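Local coordinates for protein exoribonuclease II, mitochondrial (Candida glabrata, PDB 6F3H) that probably degrades RNA from its 3' end as the exoribonuclease of the mitochondrial RNA degradosome, and binds magnesium, at residues Ile39-Gln44 / Thr218-Arg223; Ala135-Phe140 / Asp211-Leu216; Val420-His425 / His553-Lys558; Ala479-Gly482 / Lys487-Thr490; Gly579-Ser584 / Tyr752-His757. The protein carries 1 engineered substitution. All coordinates share one frame; numbering follows the deposited sequence.

Contact 1: Ile39-Gln44 / Thr218-Arg223; sequences IVLLKQ and TYWGVR
L41 meets Y219 and W220 through one methyl group. Its CD1 lies 3.5 Å from CD2 of the Y219 ring, and CE2 of the same ring is equally near. The L41 and Y219 side chains meet at an oblique angle. The same CD1 is 3.8 Å from NE1 of W220, again at a slant to the ring.

The two aromatic residues are neighbours on the helix but take different first torsions. In Y219, CG lies opposite the backbone N (chi1 174°). In W220 it lies beside the backbone N (chi1 -77°). Both rings can thus reach the same leucine methyl.

L41 sits on strand 39-42 of a five-stranded antiparallel sheet, between strands 50-54 and 81-85. Helix 212-226 packs on the side of the sheet from which L41 projects. V40 and L42 instead touch F66 of strand 64-68.

R223, one turn after Y219, helps hold the tyrosine ring. Its CG lies over one face of the ring, 3.7 Å above the plane and toward the rim. R223 NE also donates to Y219 OH at 3.1 Å, with a bent N-H...O angle of 141°. The hydroxyl oxygen is tilted slightly from the guanidinium plane. W220 NE1 donates to the backbone O of T46, which helps fix the rotation of the indole next to L41. W142 of helix 123-159 also meets the indole ring.

Contact 2: Ala135-Phe140 / Asp211-Leu216; sequences ATFTKF and DPTTLL
F137 turns the edge of its ring to T213. T213 CG2 lies near the ring plane, 3.8 Å from F137 CD1. The two side chains meet at about a right angle. The same methyl is 3.8 Å from the backbone O of F137, so it sits between the ring and the helix backbone. It also touches F140, one turn further on, at 3.9 Å from CB. The F140 ring itself leads away from this point.

P212 meets the next atom of the F137 ring. Its CG is 4.1 Å from F137 CE1, and the approach is oblique. The side-chain contacts are apolar, and no hydrogen bond joins the two segments.

The threonine torsion explains why the methyl does the touching. CG2 lies opposite the carbonyl carbon and points to helix 123-159. OG1 of T213 lies between the backbone N and the carbonyl carbon (chi1 59°), on the side of D211. The backbone N of T213 donates to D211 OD1 at 3.1 Å and meets it from above the carboxylate plane. T214 OG1 gives a second bond to the same carboxylate, at 2.7 Å to D211 OD2. K178 forms a salt bridge with that oxygen, which probably favours the charged form of D211.

The short axes of helices 135-140 and 212-216 pass 9.1 Å apart with a crossing angle of -63°. This is a steep helix-helix crossing near the surface, made by the first turn of helix 212-226. That turn is a classic aspartate N-cap with an Asx turn, followed by proline at the first helical position.

Contact 3: Val420-His425 / His553-Lys558; sequences VRSRIH and HTLATK
The apolar contact centres on L555 CD1, which faces S422 and I424. It is 4.3 Å from I424 CD1 and 4.1 Å from S422 OG. The serine contact is van der Waals only, and no hydrogen bond crosses between the segments. L555 carries CG beside the backbone N (chi1 -75°), and its CB points toward the strand. S422 and I424 are two apart on the strand, so both side chains point to the helix.

Strand 421-429 lies in the mixed five-stranded sheet of the RNB domain, between strands 488-499 and 410-416. Helix 543-567 packs over one face of this sheet. I414 of strand 410-416 touches S422, I424 and L555 and so widens the apolar patch.

Within the helix, the backbone O of H553 accepts from T557 N at 3.2 Å and from T557 OG1 at 3.3 Å. The two donors reach it from opposite faces of the carbonyl plane. H553 and T557 both touch L606 of helix 603-625.

Charged groups belong to the alternate strand residues. R423 forms salt bridges with E415 and E496, and R421 forms one with E496.

Contact 4: Ala479-Gly482 / Lys487-Thr490; sequences ADLG and KTET
The flat group facing T488 is the peptide after D480. Its carbonyl O is 4.1 Å from T488 CG2, a loose contact without a hydrogen bond. The two carboxylates nearby are held by outside partners. The CB of D480 points away from the strand, and its OD1 accepts from I408 N. E489 forms salt bridges with R478 and R389.

The closest approach is between methyl groups. L481 CD2 lies 3.6 Å from T488 CG2, and the side chains approach at a slant. The backbone O of E489 is 4.3 Å from the same CD2. In T488, OG1 lies beside the backbone N (chi1 -71°) and CG2 opposite that N. The methyl therefore faces L481, while OG1 bonds to the backbone O of R486.

The side chain of L481 is about 8 Å from the bound magnesium ion. It is about 6 Å from that of D410, a magnesium ligand. The contact is thus close to the active site of the RNB domain. It closes the short connection from helix 473-479 into strand 488-499. L481 also touches A429 of strand 421-429, and T488 touches V519 of strand 505-519, the two neighbours of that strand.

Contact 5: Gly579-Ser584 / Tyr752-His757; sequences GLVSLS and YWTLKH
V581 and L583 belong to a two-stranded antiparallel sheet, strands 580-584 and 593-597, whose first strand crosses helix 725-761 and meets W753 and T754. The strand begins with a G1 beta bulge: G579 and L580 both face Y597, and G579 has the positive phi (62°) that suits glycine.

L583 covers one face of the W753 indole. Its CD2 sits 4.1 Å from the centroid of the six-membered ring, 17° off the normal, which makes a CH-pi contact. Its CD1 reaches over the same ring and lies 3.7 Å from W753 CZ2. The two side chains meet at about a right angle. Y752 CD2 lies 3.7 Å above the opposite face, so the indole is sandwiched. W753 NE1 donates to D465 OD1, which further fixes the ring.

V581 uses both branches. CG1, opposite the backbone N, is 3.7 Å from W753 CB. CG2, beside the backbone N, is 3.7 Å from T754 OG1. A methyl can offer no hydrogen bond, so this is van der Waals contact; T754 OG1 bonds instead to the backbone O of S750, one turn back.

The short axes of the strand and helix pass 8.9 Å apart at an angle of 79°. Strand 593-597 lies alongside, with F596 touching V581 and P594 touching L583. F596 also meets the ring of H757, so both strands contact the helix.

The centres of contacts 1 and 2 are about 11 Å apart. They share helix 212-226, and L41 CD1 touches L216 CD1 at 3.5 Å. Contact 2 is nested inside the chain loop closed by contact 1. Contacts 3 and 4 lie in the RNB domain, on the opposite side of the chain's centre. They share a sheet through neighbouring strands 421-429 and 488-499, their centres are about 24 Å apart, and contact 4 is nested inside the chain loop closed by contact 3. Contact 5 closes last along the chain, its centre about 34 Å from those of contacts 1 and 4. The first two thus join the N-terminal sheet to helices, while contact 5 ties the nuclease domain to helix 725-761.

Contact 1: Ile39-Gln44 / Thr218-Arg223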
# COMPACT_ATOMS: atom_id res chain seq x y z
N ILE A 39 0.04 -17.40 -17.22
CA ILE A 39 1.48 -17.62 -17.34
C ILE A 39 2.19 -16.70 -16.37
O ILE A 39 1.94 -15.49 -16.34
CB ILE A 39 1.97 -17.44 -18.78
CG1 ILE A 39 1.49 -18.62 -19.63
CG2 ILE A 39 3.46 -17.34 -18.82
CD1 ILE A 39 1.93 -18.56 -21.09
N VAL A 40 3.05 -17.28 -15.52
CA VAL A 40 3.57 -16.55 -14.37
C VAL A 40 5.08 -16.61 -14.34
O VAL A 40 5.71 -17.52 -14.86
CB VAL A 40 3.02 -17.10 -13.05
CG1 VAL A 40 1.57 -16.86 -13.02
CG2 VAL A 40 3.32 -18.57 -13.01
N LEU A 41 5.63 -15.62 -13.66
CA LEU A 41 6.98 -15.66 -13.15
C LEU A 41 6.90 -15.81 -11.64
O LEU A 41 6.14 -15.10 -10.98
CB LEU A 41 7.75 -14.39 -13.49
CG LEU A 41 8.59 -14.49 -14.74
CD1 LEU A 41 9.64 -13.43 -14.61
CD2 LEU A 41 9.20 -15.89 -14.91
N LEU A 42 7.65 -16.76 -11.11
CA LEU A 42 7.68 -16.99 -9.67
C LEU A 42 8.95 -16.42 -9.05
O LEU A 42 9.95 -16.19 -9.72
CB LEU A 42 7.55 -18.47 -9.37
CG LEU A 42 6.11 -18.93 -9.26
CD1 LEU A 42 5.22 -18.26 -10.25
CD2 LEU A 42 6.03 -20.42 -9.42
N LYS A 43 8.87 -16.16 -7.74
CA LYS A 43 10.06 -15.76 -6.99
C LYS A 43 11.07 -16.89 -6.91
O LYS A 43 12.27 -16.65 -6.78
CB LYS A 43 9.66 -15.30 -5.59
CG LYS A 43 9.12 -13.89 -5.55
CD LYS A 43 8.51 -13.59 -4.20
CE LYS A 43 7.67 -12.31 -4.22
NZ LYS A 43 6.91 -12.03 -2.95
N GLN A 44 10.58 -18.13 -6.95
CA GLN A 44 11.47 -19.28 -7.07
C GLN A 44 12.17 -19.29 -8.42
O GLN A 44 13.40 -19.31 -8.49
CB GLN A 44 10.68 -20.57 -6.84
CG GLN A 44 9.89 -20.67 -5.52
CD GLN A 44 8.74 -19.66 -5.36
OE1 GLN A 44 8.74 -18.59 -5.96
NE2 GLN A 44 7.75 -20.02 -4.53
N THR A 218 11.56 -7.10 -20.55
CA THR A 218 11.85 -5.87 -19.85
C THR A 218 12.08 -6.13 -18.38
O THR A 218 13.01 -5.58 -17.78
CB THR A 218 10.70 -4.88 -20.02
OG1 THR A 218 10.26 -4.86 -21.37
CG2 THR A 218 11.13 -3.51 -19.66
N TYR A 219 11.25 -6.99 -17.79
CA TYR A 219 11.44 -7.37 -16.41
C TYR A 219 12.84 -7.91 -16.19
O TYR A 219 13.61 -7.43 -15.36
CB TYR A 219 10.42 -8.45 -16.05
CG TYR A 219 10.67 -8.97 -14.68
CD1 TYR A 219 10.49 -8.13 -13.60
CD2 TYR A 219 11.13 -10.26 -14.45
CE1 TYR A 219 10.72 -8.56 -12.33
CE2 TYR A 219 11.37 -10.71 -13.14
CZ TYR A 219 11.16 -9.84 -12.08
OH TYR A 219 11.37 -10.21 -10.77
N TRP A 220 13.18 -8.91 -16.98
CA TRP A 220 14.51 -9.49 -16.95
C TRP A 220 15.59 -8.44 -17.16
O TRP A 220 16.62 -8.45 -16.49
CB TRP A 220 14.60 -10.55 -18.03
CG TRP A 220 13.92 -11.81 -17.65
CD1 TRP A 220 13.62 -12.21 -16.38
CD2 TRP A 220 13.54 -12.88 -18.52
NE1 TRP A 220 13.03 -13.46 -16.41
CE2 TRP A 220 12.97 -13.89 -17.71
CE3 TRP A 220 13.61 -13.09 -19.90
CZ2 TRP A 220 12.47 -15.09 -18.24
CZ3 TRP A 220 13.12 -14.28 -20.43
CH2 TRP A 220 12.56 -15.26 -19.60
N GLY A 221 15.39 -7.54 -18.12
CA GLY A 221 16.38 -6.50 -18.34
C GLY A 221 16.57 -5.65 -17.10
O GLY A 221 17.69 -5.28 -16.74
N VAL A 222 15.47 -5.33 -16.43
CA VAL A 222 15.54 -4.50 -15.24
C VAL A 222 16.22 -5.25 -14.11
O VAL A 222 17.08 -4.70 -13.42
CB VAL A 222 14.14 -4.02 -14.86
CG1 VAL A 222 14.15 -3.32 -13.54
CG2 VAL A 222 13.67 -3.07 -15.88
N ARG A 223 15.89 -6.52 -13.92
CA ARG A 223 16.57 -7.23 -12.85
C ARG A 223 18.06 -7.24 -13.09
O ARG A 223 18.85 -7.12 -12.15
CB ARG A 223 16.05 -8.65 -12.70
CG ARG A 223 14.60 -8.65 -12.53
CD ARG A 223 14.30 -8.27 -11.08
NE ARG A 223 14.27 -9.42 -10.21
CZ ARG A 223 15.15 -9.66 -9.25
NH1 ARG A 223 16.15 -8.80 -9.06
NH2 ARG A 223 15.03 -10.74 -8.50

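Contact 2: Ala135-Phe140 / Asp211-Leu216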
# COMPACT_ATOMS: atom_id res chain seq x y z
N ALA A 135 7.74 -22.72 -23.70
CA ALA A 135 8.98 -22.63 -24.45
C ALA A 135 8.92 -21.50 -25.48
O ALA A 135 9.87 -20.71 -25.59
CB ALA A 135 9.26 -23.97 -25.13
N THR A 136 7.81 -21.39 -26.21
CA THR A 136 7.71 -20.39 -27.27
C THR A 136 7.85 -19.00 -26.69
O THR A 136 8.67 -18.19 -27.16
CB THR A 136 6.39 -20.55 -28.03
OG1 THR A 136 6.12 -21.94 -28.20
CG2 THR A 136 6.46 -19.89 -29.37
N PHE A 137 7.10 -18.73 -25.63
CA PHE A 137 7.16 -17.43 -25.00
C PHE A 137 8.55 -17.11 -24.50
O PHE A 137 9.01 -15.97 -24.64
CB PHE A 137 6.19 -17.42 -23.85
CG PHE A 137 4.82 -17.07 -24.25
CD1 PHE A 137 4.55 -15.83 -24.78
CD2 PHE A 137 3.81 -18.01 -24.19
CE1 PHE A 137 3.25 -15.50 -25.17
CE2 PHE A 137 2.53 -17.68 -24.59
CZ PHE A 137 2.25 -16.43 -25.08
N THR A 138 9.23 -18.09 -23.92
CA THR A 138 10.60 -17.85 -23.49
C THR A 138 11.51 -17.53 -24.67
O THR A 138 12.31 -16.59 -24.61
CB THR A 138 11.15 -19.03 -22.69
OG1 THR A 138 10.11 -19.58 -21.86
CG2 THR A 138 12.27 -18.55 -21.79
N LYS A 139 11.37 -18.27 -25.77
CA LYS A 139 12.28 -18.07 -26.88
C LYS A 139 12.17 -16.66 -27.43
O LYS A 139 13.15 -15.91 -27.48
CB LYS A 139 11.99 -19.08 -27.99
N PHE A 140 10.96 -16.27 -27.82
CA PHE A 140 10.76 -14.91 -28.31
C PHE A 140 11.15 -13.88 -27.27
O PHE A 140 11.51 -12.75 -27.63
CB PHE A 140 9.31 -14.72 -28.70
CG PHE A 140 8.95 -15.44 -29.92
CD1 PHE A 140 9.48 -15.04 -31.13
CD2 PHE A 140 8.13 -16.54 -29.87
CE1 PHE A 140 9.16 -15.69 -32.28
CE2 PHE A 140 7.80 -17.20 -31.02
CZ PHE A 140 8.31 -16.78 -32.23
N ASP A 211 2.47 -6.22 -25.02
CA ASP A 211 3.04 -7.45 -25.59
C ASP A 211 3.72 -8.29 -24.51
O ASP A 211 4.72 -7.84 -23.94
CB ASP A 211 4.04 -7.13 -26.70
CG ASP A 211 4.90 -8.35 -27.13
OD1 ASP A 211 4.49 -9.52 -26.92
OD2 ASP A 211 5.98 -8.12 -27.72
N PRO A 212 3.26 -9.51 -24.26
CA PRO A 212 3.82 -10.28 -23.15
C PRO A 212 5.31 -10.54 -23.25
O PRO A 212 6.00 -10.43 -22.23
CB PRO A 212 2.99 -11.57 -23.18
CG PRO A 212 2.35 -11.59 -24.51
CD PRO A 212 2.15 -10.20 -24.93
N THR A 213 5.84 -10.86 -24.44
CA THR A 213 7.26 -11.19 -24.51
C THR A 213 8.11 -9.98 -24.17
O THR A 213 9.04 -10.07 -23.36
CB THR A 213 7.64 -11.79 -25.87
OG1 THR A 213 7.35 -10.86 -26.92
CG2 THR A 213 6.93 -13.12 -26.11
N THR A 214 7.82 -8.83 -24.79
CA THR A 214 8.48 -7.59 -24.38
C THR A 214 8.34 -7.35 -22.88
O THR A 214 9.28 -6.92 -22.22
CB THR A 214 7.95 -6.41 -25.18
OG1 THR A 214 8.04 -6.72 -26.58
CG2 THR A 214 8.76 -5.16 -24.92
N LEU A 215 7.16 -7.63 -22.33
CA LEU A 215 6.98 -7.47 -20.90
C LEU A 215 8.00 -8.29 -20.14
O LEU A 215 8.75 -7.78 -19.31
CB LEU A 215 5.57 -7.90 -20.50
CG LEU A 215 5.46 -8.22 -19.02
CD1 LEU A 215 5.50 -6.95 -18.21
CD2 LEU A 215 4.21 -8.98 -18.77
N LEU A 216 8.04 -9.58 -20.45
CA LEU A 216 8.94 -10.48 -19.76
C LEU A 216 10.38 -10.03 -19.92
O LEU A 216 11.11 -9.90 -18.94
CB LEU A 216 8.72 -11.88 -20.31
CG LEU A 216 9.33 -12.99 -19.51
CD1 LEU A 216 9.23 -12.66 -18.05
CD2 LEU A 216 8.49 -14.19 -19.82

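Contact 3: Val420-His425 / His553-Lys558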
# COMPACT_ATOMS: atom_id res chain seq x y z
N VAL A 420 -40.33 7.78 11.95
CA VAL A 420 -40.01 6.81 10.91
C VAL A 420 -38.79 7.22 10.08
O VAL A 420 -38.06 6.36 9.56
CB VAL A 420 -41.26 6.64 10.03
CG1 VAL A 420 -41.72 8.00 9.56
CG2 VAL A 420 -40.95 5.72 8.84
N ARG A 421 -38.56 8.53 9.91
CA ARG A 421 -37.62 9.04 8.92
C ARG A 421 -36.60 10.02 9.51
O ARG A 421 -36.97 10.92 10.29
CB ARG A 421 -38.40 9.70 7.82
CG ARG A 421 -37.58 10.41 6.85
CD ARG A 421 -38.47 10.87 5.74
NE ARG A 421 -39.14 9.74 5.08
CZ ARG A 421 -38.88 9.29 3.85
NH1 ARG A 421 -37.92 9.83 3.11
NH2 ARG A 421 -39.58 8.27 3.36
N SER A 422 -35.33 9.87 9.11
CA SER A 422 -34.25 10.77 9.50
C SER A 422 -33.52 11.23 8.26
O SER A 422 -33.39 10.49 7.28
CB SER A 422 -33.25 10.09 10.44
OG SER A 422 -33.87 9.17 11.33
N ARG A 423 -33.02 12.46 8.29
CA ARG A 423 -32.21 12.96 7.19
C ARG A 423 -30.77 13.11 7.66
O ARG A 423 -30.51 13.60 8.76
CB ARG A 423 -32.69 14.30 6.66
CG ARG A 423 -31.71 14.85 5.62
CD ARG A 423 -32.14 16.16 5.01
NE ARG A 423 -33.55 16.18 4.67
CZ ARG A 423 -34.40 17.12 5.06
NH1 ARG A 423 -33.96 18.13 5.80
NH2 ARG A 423 -35.68 17.07 4.71
N ILE A 424 -29.86 12.67 6.81
CA ILE A 424 -28.45 12.58 7.14
C ILE A 424 -27.62 13.44 6.21
O ILE A 424 -27.84 13.46 5.00
CB ILE A 424 -27.98 11.13 7.09
CG1 ILE A 424 -29.04 10.30 7.79
CG2 ILE A 424 -26.64 11.06 7.71
CD1 ILE A 424 -29.13 10.56 9.28
N HIS A 425 -26.63 14.10 6.79
CA HIS A 425 -25.71 14.95 6.07
C HIS A 425 -24.30 14.56 6.41
O HIS A 425 -23.93 14.56 7.59
CB HIS A 425 -25.94 16.41 6.40
CG HIS A 425 -27.31 16.88 6.05
ND1 HIS A 425 -27.64 17.36 4.80
CD2 HIS A 425 -28.44 16.94 6.79
CE1 HIS A 425 -28.91 17.72 4.79
NE2 HIS A 425 -29.42 17.47 5.99
N HIS A 553 -26.21 6.07 16.22
CA HIS A 553 -25.69 4.76 16.55
C HIS A 553 -26.72 3.67 16.27
O HIS A 553 -26.38 2.60 15.74
CB HIS A 553 -25.25 4.73 18.01
CG HIS A 553 -24.88 3.37 18.51
ND1 HIS A 553 -25.71 2.61 19.30
CD2 HIS A 553 -23.77 2.62 18.31
CE1 HIS A 553 -25.12 1.47 19.58
NE2 HIS A 553 -23.94 1.44 18.98
N THR A 554 -27.98 3.91 16.61
CA THR A 554 -29.00 2.90 16.35
C THR A 554 -29.22 2.71 14.85
O THR A 554 -29.55 1.61 14.40
CB THR A 554 -30.28 3.28 17.07
OG1 THR A 554 -30.54 4.65 16.77
CG2 THR A 554 -30.09 3.14 18.59
N LEU A 555 -29.01 3.77 14.06
CA LEU A 555 -29.13 3.64 12.61
C LEU A 555 -28.01 2.79 12.04
O LEU A 555 -28.26 1.93 11.18
CB LEU A 555 -29.12 5.03 11.97
CG LEU A 555 -30.42 5.81 12.14
CD1 LEU A 555 -30.23 7.27 11.80
CD2 LEU A 555 -31.43 5.19 11.21
N ALA A 556 -26.78 3.00 12.50
CA ALA A 556 -25.67 2.21 11.99
C ALA A 556 -25.89 0.73 12.27
O ALA A 556 -25.69 -0.10 11.39
CB ALA A 556 -24.36 2.66 12.62
N THR A 557 -26.36 0.40 13.47
CA THR A 557 -26.55 -1.01 13.79
C THR A 557 -27.42 -1.68 12.75
O THR A 557 -27.11 -2.78 12.28
CB THR A 557 -27.17 -1.13 15.20
OG1 THR A 557 -26.24 -0.62 16.17
CG2 THR A 557 -27.48 -2.58 15.54
N LYS A 558 -28.45 -0.98 12.27
CA LYS A 558 -29.30 -1.59 11.27
C LYS A 558 -28.65 -1.57 9.91
O LYS A 558 -28.91 -2.47 9.10
CB LYS A 558 -30.64 -0.89 11.25
CG LYS A 558 -31.24 -0.79 12.63
CD LYS A 558 -32.75 -0.76 12.57
CE LYS A 558 -33.27 0.63 12.40
NZ LYS A 558 -33.33 1.32 13.72

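Contact 4: Ala479-Gly482 / Lys487-Thr490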
# COMPACT_ATOMS: atom_id res chain seq x y z
N ALA A 479 -8.67 23.73 4.90
CA ALA A 479 -9.70 22.80 4.48
C ALA A 479 -10.23 21.94 5.61
O ALA A 479 -11.33 21.38 5.47
CB ALA A 479 -9.13 21.92 3.36
N ASP A 480 -9.52 21.88 6.73
CA ASP A 480 -9.87 20.99 7.83
C ASP A 480 -11.23 21.32 8.42
O ASP A 480 -11.57 22.50 8.63
CB ASP A 480 -8.81 21.09 8.94
CG ASP A 480 -7.89 19.89 8.98
OD1 ASP A 480 -8.39 18.77 8.82
OD2 ASP A 480 -6.67 20.06 9.17
N LEU A 481 -11.99 20.27 8.71
CA LEU A 481 -13.21 20.46 9.48
C LEU A 481 -12.88 20.58 10.96
O LEU A 481 -11.73 20.48 11.39
CB LEU A 481 -14.18 19.31 9.27
CG LEU A 481 -14.67 18.99 7.87
CD1 LEU A 481 -16.04 18.38 7.98
CD2 LEU A 481 -14.71 20.21 6.99
N GLY A 482 -13.93 20.77 11.75
CA GLY A 482 -13.78 20.68 13.18
C GLY A 482 -13.40 21.95 13.88
O GLY A 482 -13.24 21.93 15.10
N LYS A 487 -16.73 29.55 9.54
CA LYS A 487 -17.45 29.23 8.32
C LYS A 487 -16.51 28.34 7.50
O LYS A 487 -15.35 28.69 7.25
CB LYS A 487 -17.89 30.51 7.61
CG LYS A 487 -17.15 30.86 6.37
CD LYS A 487 -18.02 31.67 5.45
CE LYS A 487 -17.29 31.92 4.14
NZ LYS A 487 -18.22 32.31 3.04
N THR A 488 -16.98 27.13 7.21
CA THR A 488 -16.12 26.04 6.77
C THR A 488 -16.76 25.34 5.57
O THR A 488 -17.84 24.75 5.69
CB THR A 488 -15.90 25.05 7.91
OG1 THR A 488 -15.03 25.65 8.88
CG2 THR A 488 -15.27 23.77 7.40
N GLU A 489 -16.10 25.46 4.42
CA GLU A 489 -16.61 24.90 3.18
C GLU A 489 -16.55 23.39 3.19
O GLU A 489 -15.60 22.79 3.68
CB GLU A 489 -15.81 25.44 2.00
CG GLU A 489 -15.33 26.86 2.18
CD GLU A 489 -15.03 27.53 0.86
OE1 GLU A 489 -15.78 27.28 -0.11
OE2 GLU A 489 -14.05 28.31 0.78
N THR A 490 -17.58 22.77 2.65
CA THR A 490 -17.64 21.33 2.61
C THR A 490 -18.10 20.91 1.25
O THR A 490 -18.55 21.73 0.44
CB THR A 490 -18.63 20.73 3.60
OG1 THR A 490 -19.93 20.78 3.00
CG2 THR A 490 -18.63 21.48 4.86

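Contact 5: Gly579-Ser584 / Tyr752-His757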
# COMPACT_ATOMS: atom_id res chain seq x y z
N GLY A 579 -1.88 -5.37 19.31
CA GLY A 579 -0.47 -5.05 19.37
C GLY A 579 -0.01 -4.11 18.29
O GLY A 579 1.13 -4.21 17.84
N LEU A 580 -0.86 -3.19 17.85
CA LEU A 580 -0.39 -2.16 16.95
C LEU A 580 0.50 -1.17 17.68
O LEU A 580 0.47 -1.04 18.91
CB LEU A 580 -1.52 -1.41 16.29
CG LEU A 580 -2.29 -2.35 15.41
CD1 LEU A 580 -3.48 -2.85 16.14
CD2 LEU A 580 -2.70 -1.57 14.23
N VAL A 581 1.28 -0.44 16.90
CA VAL A 581 2.48 0.21 17.38
C VAL A 581 2.26 1.71 17.47
O VAL A 581 1.79 2.35 16.51
CB VAL A 581 3.67 -0.10 16.46
CG1 VAL A 581 4.91 0.65 16.91
CG2 VAL A 581 3.91 -1.58 16.47
N SER A 582 2.62 2.26 18.61
CA SER A 582 2.68 3.69 18.84
C SER A 582 4.01 3.98 19.48
O SER A 582 4.44 3.27 20.39
CB SER A 582 1.55 4.14 19.75
OG SER A 582 1.84 5.42 20.28
N LEU A 583 4.67 5.03 19.04
CA LEU A 583 5.90 5.40 19.71
C LEU A 583 5.55 6.36 20.81
O LEU A 583 4.70 7.23 20.65
CB LEU A 583 6.92 6.03 18.78
CG LEU A 583 7.43 5.03 17.78
CD1 LEU A 583 8.64 5.60 17.08
CD2 LEU A 583 7.79 3.77 18.54
N SER A 584 6.22 6.21 21.92
CA SER A 584 6.16 7.15 23.00
C SER A 584 7.50 7.86 23.07
O SER A 584 8.48 7.39 22.49
CB SER A 584 5.88 6.44 24.34
OG SER A 584 4.86 5.47 24.18
N TYR A 752 9.62 -3.54 12.66
CA TYR A 752 10.89 -3.17 13.27
C TYR A 752 10.69 -2.86 14.72
O TYR A 752 11.44 -3.34 15.57
CB TYR A 752 11.50 -1.96 12.55
CG TYR A 752 12.63 -1.26 13.28
CD1 TYR A 752 13.87 -1.87 13.47
CD2 TYR A 752 12.49 0.04 13.74
CE1 TYR A 752 14.92 -1.21 14.12
CE2 TYR A 752 13.54 0.70 14.39
CZ TYR A 752 14.73 0.09 14.58
OH TYR A 752 15.68 0.84 15.23
N TRP A 753 9.61 -2.13 15.04
CA TRP A 753 9.36 -1.70 16.41
C TRP A 753 8.76 -2.82 17.26
O TRP A 753 9.09 -2.94 18.44
CB TRP A 753 8.45 -0.48 16.42
CG TRP A 753 9.10 0.76 15.89
CD1 TRP A 753 8.80 1.39 14.73
CD2 TRP A 753 10.19 1.50 16.48
NE1 TRP A 753 9.60 2.50 14.57
CE2 TRP A 753 10.46 2.59 15.63
CE3 TRP A 753 10.93 1.36 17.65
CZ2 TRP A 753 11.46 3.52 15.90
CZ3 TRP A 753 11.92 2.30 17.91
CH2 TRP A 753 12.18 3.36 17.04
N THR A 754 7.84 -3.62 16.71
CA THR A 754 7.41 -4.81 17.43
C THR A 754 8.61 -5.60 17.91
O THR A 754 8.72 -5.92 19.10
CB THR A 754 6.57 -5.70 16.54
OG1 THR A 754 5.49 -4.94 16.01
CG2 THR A 754 6.02 -6.86 17.33
N LEU A 755 9.55 -5.88 17.00
CA LEU A 755 10.70 -6.72 17.32
C LEU A 755 11.67 -6.03 18.26
O LEU A 755 12.15 -6.65 19.22
CB LEU A 755 11.42 -7.14 16.05
CG LEU A 755 10.66 -7.94 14.99
CD1 LEU A 755 11.62 -8.49 13.96
CD2 LEU A 755 9.84 -9.05 15.59
N LYS A 756 11.95 -4.74 18.03
CA LYS A 756 12.87 -4.01 18.89
C LYS A 756 12.39 -4.03 20.34
O LYS A 756 13.20 -4.01 21.27
CB LYS A 756 13.02 -2.57 18.39
CG LYS A 756 14.20 -1.75 18.95
CD LYS A 756 14.68 -0.64 17.97
CE LYS A 756 15.80 0.27 18.57
NZ LYS A 756 15.79 1.72 18.11
N HIS A 757 11.08 -4.12 20.53
CA HIS A 757 10.53 -4.26 21.87
C HIS A 757 10.74 -5.66 22.41
O HIS A 757 11.16 -5.85 23.55
CB HIS A 757 9.05 -3.92 21.83
CG HIS A 757 8.29 -4.50 22.98
ND1 HIS A 757 8.40 -4.00 24.26
CD2 HIS A 757 7.42 -5.53 23.03
CE1 HIS A 757 7.62 -4.70 25.06
NE2 HIS A 757 7.01 -5.63 24.34